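PDB 4ECG: putative iron-regulated protein A, which binds calcium ions and, as an imelysin-like member of peptidase family M75, is a putative metalloendopeptidase whose biological role remains unsettled. Local coordinates for residues L174-L177 / K178-E182; Q227-E230 / L231-N234; G247-K250 / I251-V255. All coordinates share one frame; numbering follows the deposited sequence.

Contact 1. Residues L174-L177 / K178-E182; sequences LEYL and KLVSE
Tyr176 brings one edge of its ring against the methyl CG2 of Val180, which lies near the ring plane and reaches CE1 at 3.4 Å. CG2 of Val180 also packs on Tyr176 O, so a single methyl fills the angle between the ring and the carbonyl one turn earlier. Further out the ring is enclosed by Ile118, Ile121 and Ile122 of helix 115-124 and by Met154 of helix 147-155, while its hydroxyl is hydrogen-bonded to Leu145 O.

These residues lie on helix 171-196 of the largely helical imelysin-like fold, and they illustrate how one alpha helix serves two environments. Its buried flank carries Tyr176, Leu177, Val180 and Ser181. On this flank Leu177 O accepts two bonds, one from Ser181 N at 3.1 Å and one from Ser181 OG at 2.7 Å, the donors arriving from opposite faces of the carbonyl plane. The serine hydroxyl, beside its own backbone N (chi1 -51°), is thus folded back onto the preceding turn, and Tyr58 OH of helix 29-68 bonds to the same OG.

On the less buried flank, Glu175 bends at its second torsion (63°) and its carboxylate swings along the helix towards Lys178. Glu175 OE1 meets Lys178 NZ at 3.5 Å, a salt bridge whose hydrogen bond is weak, and the lysine CD lies close to both carboxylate oxygens. One turn on from the glutamate, Leu179 CG lies 4.0 Å from Glu175 OE2 and also packs on Glu175 O. Replacing this glutamate by an alanine removes the carboxylate and would probably leave Lys178 NZ without this counter-charge and more able to turn.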
# COMPACT_ATOMS: atom_id res chain seq x y z
N LEU A 174 -10.53 -22.31 -10.35
CA LEU A 174 -9.84 -22.76 -9.14
C LEU A 174 -8.35 -22.86 -9.39
O LEU A 174 -7.53 -22.42 -8.57
CB LEU A 174 -10.36 -24.13 -8.67
CG LEU A 174 -11.74 -24.02 -7.96
CD1 LEU A 174 -12.40 -25.38 -7.94
CD2 LEU A 174 -11.65 -23.42 -6.55
N GLU A 175 -7.97 -23.45 -10.51
CA GLU A 175 -6.57 -23.50 -10.83
C GLU A 175 -6.00 -22.06 -11.02
O GLU A 175 -4.85 -21.74 -10.63
CB GLU A 175 -6.35 -24.39 -12.05
CG GLU A 175 -4.88 -24.59 -12.36
CD GLU A 175 -4.08 -25.33 -11.26
OE1 GLU A 175 -4.70 -26.13 -10.47
OE2 GLU A 175 -2.81 -25.10 -11.21
N TYR A 176 -6.82 -21.16 -11.57
CA TYR A 176 -6.42 -19.78 -11.78
C TYR A 176 -6.09 -19.17 -10.42
O TYR A 176 -5.00 -18.68 -10.21
CB TYR A 176 -7.57 -19.08 -12.54
CG TYR A 176 -7.26 -17.74 -13.20
CD1 TYR A 176 -6.28 -16.86 -12.70
CD2 TYR A 176 -7.98 -17.34 -14.31
CE1 TYR A 176 -6.07 -15.61 -13.27
CE2 TYR A 176 -7.73 -16.11 -14.89
CZ TYR A 176 -6.77 -15.27 -14.38
OH TYR A 176 -6.54 -14.08 -15.04
N LEU A 177 -7.02 -19.29 -9.47
CA LEU A 177 -6.87 -18.83 -8.09
C LEU A 177 -5.58 -19.36 -7.44
O LEU A 177 -4.89 -18.61 -6.73
CB LEU A 177 -8.09 -19.23 -7.25
CG LEU A 177 -8.07 -18.89 -5.73
CD1 LEU A 177 -7.88 -17.37 -5.51
CD2 LEU A 177 -9.31 -19.45 -4.95
N LYS A 178 -5.26 -20.62 -7.66
CA LYS A 178 -4.03 -21.21 -7.14
C LYS A 178 -2.81 -20.53 -7.77
O LYS A 178 -1.87 -20.16 -7.06
CB LYS A 178 -3.98 -22.70 -7.46
CG LYS A 178 -2.87 -23.50 -6.79
CD LYS A 178 -2.63 -24.87 -7.43
CE LYS A 178 -3.28 -26.05 -6.70
NZ LYS A 178 -3.21 -27.32 -7.54
N LEU A 179 -2.84 -20.32 -9.09
CA LEU A 179 -1.68 -19.75 -9.78
C LEU A 179 -1.42 -18.29 -9.37
O LEU A 179 -0.28 -17.90 -9.14
CB LEU A 179 -1.81 -19.89 -11.29
CG LEU A 179 -1.67 -21.33 -11.78
CD1 LEU A 179 -2.23 -21.41 -13.18
CD2 LEU A 179 -0.20 -21.75 -11.71
N VAL A 180 -2.51 -17.53 -9.26
CA VAL A 180 -2.45 -16.21 -8.79
C VAL A 180 -1.84 -16.11 -7.38
O VAL A 180 -0.95 -15.29 -7.14
CB VAL A 180 -3.84 -15.59 -8.90
CG1 VAL A 180 -3.93 -14.38 -8.01
CG2 VAL A 180 -4.20 -15.35 -10.40
N SER A 181 -2.27 -17.00 -6.49
CA SER A 181 -1.79 -17.03 -5.13
C SER A 181 -0.32 -17.54 -5.03
O SER A 181 0.41 -17.03 -4.19
CB SER A 181 -2.70 -17.91 -4.28
OG SER A 181 -4.06 -17.57 -4.39
N GLU A 182 0.10 -18.48 -5.88
CA GLU A 182 1.54 -18.86 -5.99
C GLU A 182 2.37 -17.63 -6.31
O GLU A 182 3.43 -17.41 -5.79
CB GLU A 182 1.81 -19.86 -7.12
CG GLU A 182 1.71 -21.32 -6.71
CD GLU A 182 1.59 -22.33 -7.89
OE1 GLU A 182 2.30 -22.19 -8.94
OE2 GLU A 182 0.79 -23.27 -7.70

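Contact 2. Residues Q227-E230 / L231-N234; sequences QAIE and LMLN. With CA (calcium ion), chain C.
Backbone hydrogen bonds carry residues 227-230 into 231-234, with Leu231 N on Gln227 O at 2.9 Å and Met232 N on Ala228 O, but the turn slackens towards Leu233, whose N bonds to Ile229 O and also, weakly, to Glu230 O. This is the C-terminal end of helix 225-233, a short member of the helical imelysin-like fold, and Asn234 is the first residue to leave helical geometry.

Ile229 is the hydrophobic centre of the pair. Its two branches take different partners: CD1 of Ile229 lies 4.1 Å from SE of Met232, modelled as selenomethionine, while CG2 touches Leu233 CD1 at 4.0 Å. The isoleucine and Leu233 run side by side and point the same way, whereas the selenomethionine crosses at an angle and bends at its last torsion (65°). Val35 and Val36 of helix 29-68 and Leu315 of helix 315-322 close in on this cluster.

Nearer the start of the helix, Gln227 extends beyond CG and presents OE1 to a calcium ion at 2.2 Å. Five waters surround the ion, and Ser221 O supplies the remaining protein ligand. Gly223 N donates to the same glutamine oxygen, which should limit rotation of the amide.

At the far end, the side chain of Asn234 turns back to the residue three positions earlier: its ND2 meets Leu231 O at 2.6 Å, in the carbonyl plane on a lone pair.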
# COMPACT_ATOMS: atom_id res chain seq x y z
N GLN A 227 20.17 11.98 0.90
CA GLN A 227 19.40 11.32 -0.10
C GLN A 227 18.52 10.23 0.44
O GLN A 227 17.42 10.05 -0.04
CB GLN A 227 20.32 10.78 -1.20
CG GLN A 227 20.98 11.91 -2.00
CD GLN A 227 21.75 11.42 -3.21
OE1 GLN A 227 21.50 10.34 -3.75
NE2 GLN A 227 22.67 12.23 -3.64
N ALA A 228 19.00 9.52 1.45
CA ALA A 228 18.23 8.45 2.10
C ALA A 228 16.99 8.98 2.82
O ALA A 228 15.92 8.46 2.64
CB ALA A 228 19.12 7.64 3.06
N ILE A 229 17.14 10.02 3.63
CA ILE A 229 15.99 10.70 4.24
C ILE A 229 15.03 11.27 3.20
O ILE A 229 13.83 11.17 3.37
CB ILE A 229 16.44 11.89 5.17
CG1 ILE A 229 17.18 11.42 6.44
CG2 ILE A 229 15.25 12.71 5.64
CD1 ILE A 229 16.25 10.78 7.42
N GLU A 230 15.54 11.94 2.16
CA GLU A 230 14.69 12.50 1.06
C GLU A 230 13.89 11.37 0.41
O GLU A 230 12.72 11.54 0.09
CB GLU A 230 15.53 13.25 -0.01
CG GLU A 230 14.73 13.96 -1.14
CD GLU A 230 15.62 14.59 -2.25
OE1 GLU A 230 16.84 14.26 -2.32
OE2 GLU A 230 15.12 15.44 -3.03
N LEU A 231 14.50 10.19 0.28
CA LEU A 231 13.83 9.02 -0.31
C LEU A 231 12.62 8.61 0.53
O LEU A 231 11.54 8.30 -0.02
CB LEU A 231 14.82 7.85 -0.42
CG LEU A 231 14.53 6.71 -1.38
CD1 LEU A 231 14.31 7.24 -2.79
CD2 LEU A 231 15.66 5.73 -1.30
N MSE A 232 12.78 8.62 1.85
CA MSE A 232 11.70 8.19 2.76
C MSE A 232 10.51 9.11 2.56
O MSE A 232 9.39 8.65 2.59
CB MSE A 232 12.10 8.26 4.25
CG MSE A 232 13.17 7.23 4.73
SE MSE A 232 13.84 7.60 6.50
CE MSE A 232 12.22 7.33 7.49
N LEU A 233 10.78 10.42 2.37
CA LEU A 233 9.73 11.46 2.36
C LEU A 233 9.13 11.70 0.97
O LEU A 233 8.13 12.38 0.85
CB LEU A 233 10.27 12.78 2.90
CG LEU A 233 10.41 12.80 4.42
CD1 LEU A 233 11.52 13.75 4.86
CD2 LEU A 233 9.09 13.18 5.07
N ASN A 234 9.73 11.10 -0.05
CA ASN A 234 9.51 11.54 -1.43
C ASN A 234 8.11 11.32 -1.97
O ASN A 234 7.39 10.42 -1.52
CB ASN A 234 10.56 10.91 -2.41
CG ASN A 234 10.12 9.59 -3.01
OD1 ASN A 234 9.43 9.54 -4.06
ND2 ASN A 234 10.54 8.49 -2.37
CA CA C . 20.28 9.63 -5.47
O HOH W 1 22.50 9.21 -6.79
O HOH W 2 20.67 11.54 -6.75
O HOH W 3 18.97 8.96 -7.41
O HOH W 4 18.79 11.29 -4.75
O HOH W 5 18.43 8.42 -4.00

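Contact 3. Residues G247-K250 / I251-V255; sequences GSAK and ITDPV. With CA (calcium ion), chain H.
Asp253 turns one face of its carboxylate to the backbone of Ala249: Ala249 O lies over that face, 3.5 Å from Asp253 CG, and OD2 comes within 3.7 Å of Ala249 CA. The other oxygen, OD1, binds a calcium ion at 2.6 Å. Next along the chain, the puckered ring of Pro254 packs its CG and CD on Lys250 O.

The helix is not regular at this point. Helix 239-259 widens into a pi-type turn, in which Gly247 O, rather than Ser248 O, receives Thr252: OG1 of Thr252 bonds to it at 2.6 Å, and Thr252 N adds a weak bond. The threonine hydroxyl gets there by lying beside its own backbone N (chi1 -63°). Ser248 O, relieved of that amide, instead binds the calcium at 2.6 Å, with three waters completing the modelled ligands. Asp253 N still donates to Ala249 O, from above the carbonyl plane, and the helix then kinks at Pro254, whose nitrogen carries no hydrogen to give.

Lys250 NZ is hydrogen-bonded to Asn291 OD1 and makes long, weak ion pairs with Glu89 and Glu92.

Ser248 O and Asp253 OD1 stand 3.3 Å apart, a closeness of two acceptors that the shared calcium ion probably makes tolerable, joining the two residues across the widened turn.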
# COMPACT_ATOMS: atom_id res chain seq x y z
N GLY A 247 -5.54 10.60 -1.21
CA GLY A 247 -6.47 11.74 -1.32
C GLY A 247 -6.90 12.06 -2.74
O GLY A 247 -8.07 12.07 -3.02
N SER A 248 -5.95 12.26 -3.63
CA SER A 248 -6.27 12.59 -5.04
C SER A 248 -6.72 11.47 -5.93
O SER A 248 -7.45 11.73 -6.82
CB SER A 248 -5.07 13.17 -5.81
OG SER A 248 -4.52 14.18 -5.06
N ALA A 249 -6.23 10.25 -5.75
CA ALA A 249 -6.58 9.13 -6.63
C ALA A 249 -7.58 8.17 -6.01
O ALA A 249 -8.63 7.95 -6.59
CB ALA A 249 -5.32 8.35 -7.06
N LYS A 250 -7.24 7.55 -4.88
CA LYS A 250 -8.02 6.41 -4.42
C LYS A 250 -9.42 6.84 -3.94
O LYS A 250 -10.41 6.12 -4.16
CB LYS A 250 -7.31 5.65 -3.29
CG LYS A 250 -5.91 5.16 -3.60
CD LYS A 250 -5.40 4.22 -2.52
CE LYS A 250 -4.03 3.62 -2.89
NZ LYS A 250 -3.70 2.56 -1.88
N ILE A 251 -9.49 8.01 -3.29
CA ILE A 251 -10.74 8.54 -2.79
C ILE A 251 -11.39 9.43 -3.87
O ILE A 251 -12.56 9.21 -4.23
CB ILE A 251 -10.59 9.28 -1.44
CG1 ILE A 251 -10.27 8.30 -0.30
CG2 ILE A 251 -11.89 10.00 -1.08
CD1 ILE A 251 -9.71 8.92 0.98
N THR A 252 -10.63 10.35 -4.44
CA THR A 252 -11.21 11.41 -5.31
C THR A 252 -11.73 10.81 -6.60
O THR A 252 -12.85 11.14 -7.01
CB THR A 252 -10.26 12.63 -5.52
OG1 THR A 252 -10.04 13.25 -4.25
CG2 THR A 252 -10.85 13.69 -6.47
N ASP A 253 -11.00 9.87 -7.20
CA ASP A 253 -11.30 9.46 -8.58
C ASP A 253 -12.61 8.67 -8.71
O ASP A 253 -13.36 8.88 -9.68
CB ASP A 253 -10.11 8.70 -9.28
CG ASP A 253 -8.89 9.62 -9.67
OD1 ASP A 253 -8.99 10.89 -9.58
OD2 ASP A 253 -7.82 9.04 -10.07
N PRO A 254 -12.88 7.74 -7.77
CA PRO A 254 -14.20 7.07 -7.76
C PRO A 254 -15.39 8.03 -7.45
O PRO A 254 -16.48 7.89 -8.01
CB PRO A 254 -14.04 6.00 -6.66
CG PRO A 254 -12.57 5.71 -6.62
CD PRO A 254 -11.92 7.04 -6.89
N VAL A 255 -15.16 9.04 -6.62
CA VAL A 255 -16.19 10.03 -6.32
C VAL A 255 -16.43 10.86 -7.53
O VAL A 255 -17.57 11.15 -7.82
CB VAL A 255 -15.86 10.87 -5.06
CG1 VAL A 255 -16.85 12.02 -4.82
CG2 VAL A 255 -15.82 9.93 -3.88
CA CA H . -7.12 12.63 -9.28
O HOH W 6 -5.54 14.51 -9.12
O HOH W 7 -4.73 11.32 -9.68
O HOH W 8 -6.87 12.15 -11.71

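How the contacts relate
The three contacts are single-helix examples in one imelysin-like chain. Contacts 1 and 2 lie on opposite sides of the chain's centre, their own centres about 37 Å apart, and the centre of contact 3 stands about 30 Å from that of contact 1 and about 25 Å from that of contact 2. Helices 225-233 and 239-259 are consecutive, yet the nearest atoms of contacts 2 and 3 remain about 13 Å apart. Each of these two holds its own calcium ion. A further calcium is bound by Glu92 and Asp109. Between side chains, Lys250 of contact 3 is about 3 Å from Glu92, Asn234 of contact 2 about 11 Å from Glu92, and Val180 of contact 1 about 10 Å from Asp109.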